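Local coordinates for conjugal transfer protein TRWB (Escherichia coli, PDB 1E9R) that probably couples the relaxosome to the type IV secretion channel in bacterial conjugation, as a hexameric, ring-helicase-like P-loop NTPase acting on DNA, at residues Lys101-Asn106 / Arg111-Ser116; Phe229-Trp234 / Val263-Thr268; Ile245-Asp250 / Pro257-Trp262. All blocks are in the same frame, centred on the assembly; numbering follows the deposited sequence.

Contact 1: Lys101-Asn106 / Arg111-Ser116; sequences KDIILN and RTKGWS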
# COMPACT_ATOMS: atom_id res chain seq x y z
N LYS B 101 -18.74 6.21 -49.41
CA LYS B 101 -18.19 4.86 -49.29
C LYS B 101 -17.74 4.49 -47.87
O LYS B 101 -17.24 3.39 -47.65
CB LYS B 101 -17.00 4.70 -50.24
CG LYS B 101 -15.92 5.77 -50.04
CD LYS B 101 -14.70 5.53 -50.91
CE LYS B 101 -14.03 4.21 -50.56
NZ LYS B 101 -12.77 4.01 -51.31
N ASP B 102 -17.91 5.41 -46.93
CA ASP B 102 -17.49 5.16 -45.56
C ASP B 102 -18.48 4.35 -44.73
O ASP B 102 -19.67 4.29 -45.04
CB ASP B 102 -17.15 6.47 -44.85
CG ASP B 102 -15.97 7.18 -45.50
OD1 ASP B 102 -15.06 6.49 -45.99
OD2 ASP B 102 -15.96 8.43 -45.52
N ILE B 103 -17.95 3.73 -43.68
CA ILE B 103 -18.69 2.87 -42.77
C ILE B 103 -19.07 3.54 -41.44
O ILE B 103 -18.36 4.42 -40.96
CB ILE B 103 -17.86 1.61 -42.42
CG1 ILE B 103 -17.35 0.95 -43.70
CG2 ILE B 103 -18.70 0.63 -41.65
CD1 ILE B 103 -18.45 0.45 -44.59
N ILE B 104 -20.18 3.10 -40.86
CA ILE B 104 -20.64 3.60 -39.58
C ILE B 104 -21.01 2.42 -38.68
O ILE B 104 -21.66 1.46 -39.13
CB ILE B 104 -21.91 4.49 -39.69
CG1 ILE B 104 -21.60 5.78 -40.43
CG2 ILE B 104 -22.43 4.83 -38.30
CD1 ILE B 104 -22.80 6.69 -40.60
N LEU B 105 -20.57 2.47 -37.44
CA LEU B 105 -20.89 1.45 -36.46
C LEU B 105 -21.47 2.19 -35.28
O LEU B 105 -20.76 2.88 -34.55
CB LEU B 105 -19.66 0.65 -36.04
CG LEU B 105 -19.28 -0.48 -37.00
CD1 LEU B 105 -18.13 -1.27 -36.40
CD2 LEU B 105 -20.47 -1.39 -37.25
N ASN B 106 -22.77 2.06 -35.12
CA ASN B 106 -23.52 2.71 -34.06
C ASN B 106 -24.84 1.96 -34.06
O ASN B 106 -25.64 2.13 -34.99
CB ASN B 106 -23.76 4.17 -34.41
CG ASN B 106 -24.54 4.90 -33.34
OD1 ASN B 106 -25.35 4.31 -32.63
ND2 ASN B 106 -24.33 6.21 -33.24
N ARG B 111 -27.91 4.25 -40.48
CA ARG B 111 -26.83 3.95 -41.41
C ARG B 111 -25.81 2.89 -40.98
O ARG B 111 -24.99 2.46 -41.78
CB ARG B 111 -26.09 5.25 -41.75
CG ARG B 111 -26.98 6.35 -42.32
CD ARG B 111 -26.27 7.70 -42.23
NE ARG B 111 -26.11 8.13 -40.84
CZ ARG B 111 -25.56 9.28 -40.47
NH1 ARG B 111 -25.11 10.12 -41.38
NH2 ARG B 111 -25.49 9.59 -39.18
N THR B 112 -25.86 2.46 -39.72
CA THR B 112 -24.90 1.48 -39.25
C THR B 112 -24.89 0.19 -40.06
O THR B 112 -25.90 -0.21 -40.62
CB THR B 112 -25.17 1.07 -37.79
OG1 THR B 112 -24.15 0.16 -37.35
CG2 THR B 112 -26.52 0.36 -37.67
N LYS B 113 -23.73 -0.46 -40.11
CA LYS B 113 -23.63 -1.73 -40.81
C LYS B 113 -24.12 -2.78 -39.81
O LYS B 113 -24.23 -2.49 -38.61
CB LYS B 113 -22.18 -2.03 -41.18
CG LYS B 113 -21.49 -0.93 -41.96
CD LYS B 113 -21.93 -0.90 -43.41
CE LYS B 113 -21.60 -2.20 -44.12
NZ LYS B 113 -22.02 -2.17 -45.55
N GLY B 114 -24.44 -3.98 -40.30
CA GLY B 114 -24.90 -5.04 -39.41
C GLY B 114 -23.68 -5.79 -38.93
O GLY B 114 -22.76 -6.00 -39.71
N TRP B 115 -23.65 -6.20 -37.66
CA TRP B 115 -22.46 -6.88 -37.14
C TRP B 115 -22.65 -7.65 -35.84
O TRP B 115 -23.56 -7.35 -35.05
CB TRP B 115 -21.35 -5.84 -36.95
CG TRP B 115 -20.06 -6.36 -36.36
CD1 TRP B 115 -18.97 -6.82 -37.04
CD2 TRP B 115 -19.74 -6.46 -34.96
NE1 TRP B 115 -17.98 -7.19 -36.15
CE2 TRP B 115 -18.43 -6.98 -34.87
CE3 TRP B 115 -20.43 -6.16 -33.77
CZ2 TRP B 115 -17.79 -7.21 -33.64
CZ3 TRP B 115 -19.80 -6.39 -32.56
CH2 TRP B 115 -18.49 -6.91 -32.50
N SER B 116 -21.78 -8.63 -35.62
CA SER B 116 -21.74 -9.43 -34.39
C SER B 116 -20.33 -9.98 -34.44
O SER B 116 -19.80 -10.16 -35.53
CB SER B 116 -22.73 -10.60 -34.44
OG SER B 116 -22.14 -11.75 -35.05
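The amide of K113 gives its hydrogen to the carbonyl oxygen of I104, with N and O 3.0 Å apart and the donor lying almost in line with the C=O bond (168°). The same oxygen also takes a CA-H...O contact from T112, its CA at 3.2 Å, so the turn is gripped at I104 O from two neighbouring residues. Two residues on, just past the strand end, the direction of donation reverses: N106 N points at T112 OG1, 3.2 Å away and nearly straight at 173°. T112 OG1 stands anti to its own backbone nitrogen (chi1 -177°), which lets it take that amide while donating to K113 O at 2.9 Å, in the carbonyl plane on a lone pair. The hydroxyl thus bridges the strand end and the returning chain, and both its roles fix its rotation.

Packing follows the two bonds outward. I104 CD1 lies over one face of the R111 guanidinium, 3.6 Å from NE and displaced toward the rim, while the polar end of R111 goes to P430 O and to D109. The aliphatic run of K113, bent at chi2 and chi3, crosses I103 at about a right angle, CG meeting I103 CG2. L105 CD2 comes to 4.0 Å from T112 OG1.

N106 turns its amide to T246 OG1 and the backbone amide of Y108. Strand 103-105 is the outermost strand at its end of the large mixed sheet, paired in parallel with strand 243-247; the loop 111-116 crosses the outer edge of the strand with R111-K113 and then leaves it, with L94 of helix 92-97 against I104 and R111, and W262 of helix 252-269 against L105.

Contact 2: Phe229-Trp234 / Val263-Thr268; sequences FSIRSW and VDVVCT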
# COMPACT_ATOMS: atom_id res chain seq x y z
N PHE B 229 -21.28 -7.59 -41.92
CA PHE B 229 -20.10 -6.74 -41.98
C PHE B 229 -18.99 -7.29 -41.09
O PHE B 229 -19.22 -7.62 -39.93
CB PHE B 229 -20.43 -5.32 -41.55
CG PHE B 229 -19.23 -4.42 -41.53
CD1 PHE B 229 -18.59 -4.08 -42.72
CD2 PHE B 229 -18.71 -3.95 -40.33
CE1 PHE B 229 -17.44 -3.29 -42.71
CE2 PHE B 229 -17.56 -3.15 -40.32
CZ PHE B 229 -16.92 -2.82 -41.51
N SER B 230 -17.79 -7.39 -41.65
CA SER B 230 -16.62 -7.89 -40.93
C SER B 230 -15.53 -6.84 -40.90
O SER B 230 -15.05 -6.41 -41.95
CB SER B 230 -16.07 -9.16 -41.58
OG SER B 230 -14.82 -9.51 -41.01
N ILE B 231 -15.13 -6.42 -39.70
CA ILE B 231 -14.09 -5.42 -39.56
C ILE B 231 -12.79 -5.96 -40.17
O ILE B 231 -12.03 -5.20 -40.76
CB ILE B 231 -13.86 -5.06 -38.08
CG1 ILE B 231 -15.10 -4.37 -37.52
CG2 ILE B 231 -12.64 -4.17 -37.94
CD1 ILE B 231 -15.06 -4.12 -36.03
N ARG B 232 -12.54 -7.26 -40.04
CA ARG B 232 -11.34 -7.88 -40.59
C ARG B 232 -11.32 -7.75 -42.10
O ARG B 232 -10.31 -7.36 -42.70
CB ARG B 232 -11.28 -9.36 -40.22
CG ARG B 232 -11.16 -9.62 -38.75
CD ARG B 232 -10.96 -11.09 -38.46
NE ARG B 232 -9.65 -11.57 -38.87
CZ ARG B 232 -9.20 -12.79 -38.60
NH1 ARG B 232 -9.97 -13.63 -37.92
NH2 ARG B 232 -7.99 -13.16 -38.98
N SER B 233 -12.44 -8.11 -42.72
CA SER B 233 -12.57 -8.03 -44.17
C SER B 233 -12.48 -6.58 -44.62
O SER B 233 -11.88 -6.28 -45.65
CB SER B 233 -13.91 -8.63 -44.61
OG SER B 233 -13.99 -10.00 -44.25
N TRP B 234 -13.08 -5.68 -43.85
CA TRP B 234 -13.03 -4.27 -44.17
C TRP B 234 -11.58 -3.77 -44.20
O TRP B 234 -11.17 -3.03 -45.10
CB TRP B 234 -13.82 -3.48 -43.14
CG TRP B 234 -13.74 -2.00 -43.33
CD1 TRP B 234 -14.40 -1.26 -44.27
CD2 TRP B 234 -12.92 -1.08 -42.59
NE1 TRP B 234 -14.04 0.07 -44.17
CE2 TRP B 234 -13.14 0.21 -43.15
CE3 TRP B 234 -12.03 -1.21 -41.52
CZ2 TRP B 234 -12.49 1.35 -42.66
CZ3 TRP B 234 -11.39 -0.07 -41.03
CH2 TRP B 234 -11.62 1.19 -41.61
N VAL B 263 -13.00 -1.26 -30.92
CA VAL B 263 -11.63 -0.76 -30.92
C VAL B 263 -10.63 -1.92 -30.79
O VAL B 263 -9.62 -1.96 -31.49
CB VAL B 263 -11.40 0.23 -29.77
CG1 VAL B 263 -9.93 0.60 -29.69
CG2 VAL B 263 -12.25 1.47 -30.00
N ASP B 264 -10.92 -2.86 -29.90
CA ASP B 264 -10.03 -4.00 -29.69
C ASP B 264 -10.03 -4.92 -30.90
O ASP B 264 -8.99 -5.50 -31.24
CB ASP B 264 -10.44 -4.78 -28.44
CG ASP B 264 -9.35 -5.71 -27.96
OD1 ASP B 264 -8.40 -5.19 -27.34
OD2 ASP B 264 -9.42 -6.93 -28.22
N VAL B 265 -11.17 -5.07 -31.56
CA VAL B 265 -11.23 -5.91 -32.74
C VAL B 265 -10.26 -5.34 -33.75
O VAL B 265 -9.52 -6.09 -34.40
CB VAL B 265 -12.64 -5.93 -33.37
CG1 VAL B 265 -12.58 -6.64 -34.73
CG2 VAL B 265 -13.61 -6.64 -32.45
N VAL B 266 -10.25 -4.02 -33.90
CA VAL B 266 -9.33 -3.38 -34.84
C VAL B 266 -7.88 -3.65 -34.45
O VAL B 266 -7.07 -4.03 -35.29
CB VAL B 266 -9.55 -1.85 -34.92
CG1 VAL B 266 -8.43 -1.20 -35.74
CG2 VAL B 266 -10.89 -1.54 -35.55
N CYS B 267 -7.57 -3.48 -33.17
CA CYS B 267 -6.21 -3.70 -32.70
C CYS B 267 -5.67 -5.12 -32.90
O CYS B 267 -4.50 -5.28 -33.22
CB CYS B 267 -6.12 -3.31 -31.23
SG CYS B 267 -6.39 -1.53 -30.94
N THR B 268 -6.51 -6.14 -32.72
CA THR B 268 -6.04 -7.52 -32.89
C THR B 268 -5.96 -7.90 -34.34
O THR B 268 -5.04 -8.60 -34.77
CB THR B 268 -6.97 -8.57 -32.28
OG1 THR B 268 -7.63 -8.04 -31.14
CG2 THR B 268 -6.17 -9.79 -31.86
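I231, in the first turn of helix 231-236, faces helix 252-269 across a CA-CA distance of 7.0 Å to V266, with no hydrogen bond between the two segments. This is helix-to-helix apolar packing within the alpha/beta P-loop NTPase domain, made by one isoleucine against two successive valines.

I231 CD1 reaches V265 CG1 at 3.8 Å, the two side chains meeting at a slant, and I231 CB lies 3.9 Å from the same methyl. Its other branch, CG2, crosses V266 at about a right angle and touches V266 CG2 at 4.0 Å. With CG1 anti to the carbonyl carbon (chi1 -66°), the two branches of I231 divide between the valines, CD1 going to V265 and CG2 chiefly to V266. CD1 also packs on W262 of the same long helix, and Y130 of helix 126-134 covers V265. An alanine in place of I231 lacks the CD1 and CG2 methyls and is likely to open a gap beside V265 and V266.

E120 takes the amide of I231 and bonds S230 OG; D264 bonds S133 OG and S296 N. At the start of helix 231-236, S230 is the N-cap: its OG accepts the amide of S233 at 3.2 Å, nearly straight at 170°.

Contact 3: Ile245-Asp250 / Pro257-Trp262; sequences ITWRED and PLISAW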
# COMPACT_ATOMS: atom_id res chain seq x y z
N ILE B 245 -16.90 5.17 -35.58
CA ILE B 245 -17.58 4.53 -34.46
C ILE B 245 -18.19 5.67 -33.67
O ILE B 245 -17.50 6.36 -32.91
CB ILE B 245 -16.61 3.73 -33.58
CG1 ILE B 245 -16.04 2.55 -34.38
CG2 ILE B 245 -17.32 3.24 -32.32
CD1 ILE B 245 -14.98 1.77 -33.66
N THR B 246 -19.48 5.87 -33.86
CA THR B 246 -20.19 6.97 -33.21
C THR B 246 -21.16 6.49 -32.15
O THR B 246 -21.43 5.29 -32.03
CB THR B 246 -20.99 7.77 -34.25
OG1 THR B 246 -22.02 6.93 -34.78
CG2 THR B 246 -20.09 8.24 -35.39
N TRP B 247 -21.69 7.45 -31.39
CA TRP B 247 -22.67 7.17 -30.35
C TRP B 247 -23.09 8.50 -29.75
O TRP B 247 -22.30 9.44 -29.71
CB TRP B 247 -22.07 6.26 -29.27
CG TRP B 247 -21.05 6.91 -28.39
CD1 TRP B 247 -21.27 7.57 -27.21
CD2 TRP B 247 -19.64 7.01 -28.64
NE1 TRP B 247 -20.09 8.07 -26.72
CE2 TRP B 247 -19.07 7.74 -27.57
CE3 TRP B 247 -18.80 6.55 -29.66
CZ2 TRP B 247 -17.71 8.02 -27.50
CZ3 TRP B 247 -17.44 6.83 -29.58
CH2 TRP B 247 -16.91 7.56 -28.51
N ARG B 248 -24.35 8.61 -29.32
CA ARG B 248 -24.81 9.84 -28.71
C ARG B 248 -24.33 9.75 -27.28
O ARG B 248 -24.52 8.73 -26.62
CB ARG B 248 -26.34 9.96 -28.82
CG ARG B 248 -26.77 10.76 -30.06
CD ARG B 248 -28.25 10.63 -30.39
NE ARG B 248 -29.10 10.46 -29.21
CZ ARG B 248 -29.32 11.39 -28.27
NH1 ARG B 248 -28.74 12.59 -28.36
NH2 ARG B 248 -30.12 11.10 -27.25
N GLU B 249 -23.70 10.81 -26.79
CA GLU B 249 -23.13 10.78 -25.45
C GLU B 249 -23.99 10.46 -24.25
O GLU B 249 -23.46 10.04 -23.22
CB GLU B 249 -22.32 12.04 -25.19
CG GLU B 249 -23.07 13.35 -25.32
CD GLU B 249 -22.13 14.53 -25.11
OE1 GLU B 249 -20.91 14.30 -24.94
OE2 GLU B 249 -22.62 15.69 -25.12
N ASP B 250 -25.31 10.65 -24.33
CA ASP B 250 -26.12 10.31 -23.17
C ASP B 250 -26.16 8.78 -23.03
O ASP B 250 -26.68 8.24 -22.06
CB ASP B 250 -27.54 10.88 -23.29
CG ASP B 250 -28.26 10.42 -24.54
OD1 ASP B 250 -27.62 9.86 -25.45
OD2 ASP B 250 -29.49 10.63 -24.62
N PRO B 257 -18.79 -1.01 -23.31
CA PRO B 257 -18.24 -2.32 -23.70
C PRO B 257 -18.27 -2.66 -25.20
O PRO B 257 -17.35 -3.31 -25.71
CB PRO B 257 -19.05 -3.31 -22.84
CG PRO B 257 -20.28 -2.58 -22.52
CD PRO B 257 -19.82 -1.17 -22.27
N LEU B 258 -19.31 -2.22 -25.91
CA LEU B 258 -19.43 -2.48 -27.35
C LEU B 258 -18.35 -1.72 -28.12
O LEU B 258 -17.66 -2.30 -28.95
CB LEU B 258 -20.80 -2.04 -27.89
CG LEU B 258 -21.38 -2.93 -29.01
CD1 LEU B 258 -22.39 -2.14 -29.82
CD2 LEU B 258 -20.27 -3.45 -29.91
N ILE B 259 -18.24 -0.42 -27.85
CA ILE B 259 -17.25 0.43 -28.50
C ILE B 259 -15.86 -0.12 -28.17
O ILE B 259 -15.01 -0.26 -29.06
CB ILE B 259 -17.38 1.90 -28.02
CG1 ILE B 259 -18.75 2.45 -28.43
CG2 ILE B 259 -16.31 2.76 -28.65
CD1 ILE B 259 -19.19 3.68 -27.63
N SER B 260 -15.63 -0.46 -26.90
CA SER B 260 -14.35 -1.04 -26.50
C SER B 260 -14.11 -2.32 -27.31
O SER B 260 -13.00 -2.59 -27.74
CB SER B 260 -14.34 -1.38 -25.00
OG SER B 260 -14.47 -0.22 -24.22
N ALA B 261 -15.16 -3.10 -27.52
CA ALA B 261 -15.02 -4.32 -28.29
C ALA B 261 -14.55 -4.00 -29.71
O ALA B 261 -13.63 -4.64 -30.23
CB ALA B 261 -16.35 -5.06 -28.35
N TRP B 262 -15.17 -3.02 -30.34
CA TRP B 262 -14.80 -2.67 -31.70
C TRP B 262 -13.36 -2.21 -31.78
O TRP B 262 -12.58 -2.70 -32.61
CB TRP B 262 -15.74 -1.60 -32.27
CG TRP B 262 -17.11 -2.14 -32.63
CD1 TRP B 262 -17.41 -3.40 -33.08
CD2 TRP B 262 -18.35 -1.43 -32.57
NE1 TRP B 262 -18.75 -3.52 -33.30
CE2 TRP B 262 -19.36 -2.33 -32.99
CE3 TRP B 262 -18.72 -0.13 -32.20
CZ2 TRP B 262 -20.72 -1.96 -33.05
CZ3 TRP B 262 -20.07 0.23 -32.26
CH2 TRP B 262 -21.05 -0.68 -32.68
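I259 CD1 sits over one face of the W247 indole, a CH-pi contact 3.8 Å from the centroid of the six-membered ring and 27° off its normal. The methyl is 3.5 Å from W247 CD2 and equally close to CE3, so it lies nearest the CD2-CE3 bond, toward the rim of the six-membered ring. The two side chains cross at about a right angle. W247 holds CG between its backbone nitrogen and carbonyl carbon (chi1 71°), and this turns the broad face of the indole to the helix.

The second tryptophan is met differently. I245 CG2 approaches W262 at the ring edge, close to its plane, 3.7 Å from CE3, while I245 CD1 reaches back to W262 CB at 3.7 Å. I245 CG2 also touches I259 CG2 at 3.8 Å, where the two isoleucines run past each other in opposite directions. That one methyl therefore serves both contacts, meeting I259 CG2 and the W262 edge from roughly perpendicular directions, and I259 in turn divides its branches, CG2 to I245 and CD1 to W247. One face of W262 is covered within its own helix by CD2 of L258, and W115 makes an edge-to-face contact with its ring. Beyond the strand, D250 bonds S272 of a neighbouring subunit.

The axes of the short segments, strand 245-247 and helix 257-262, run antiparallel at 172°, 9.9 Å apart at closest approach. I245 and W247, two residues apart on the strand, both point to the helix, whereas T246 turns away and bonds N106. A helix returning antiparallel over the strand it follows is the beta-alpha unit of the parallel alpha/beta sheet that forms the core of P-loop NTPases.

How the contacts relate
Following the chain, contact 1 closes first: four residues separate 101-106 from 111-116, the loop that returns to the strand. Contact 2 opens afterwards at 229-234 and closes at 263-268, a loop of 28 intervening residues that contains strand 243-247 and most of helix 252-269. Contact 3 is nested inside it, closing the short connection between that strand and that helix; none cross. Contacts 2 and 3 share helix 252-269, where I231 meets W262. Contact 1 joins contact 3 through the neighbouring strands 103-105 and 243-247, and contact 2 through G114 and F229. Together they tie the 103-105 edge of the large sheet to the helices packed on it.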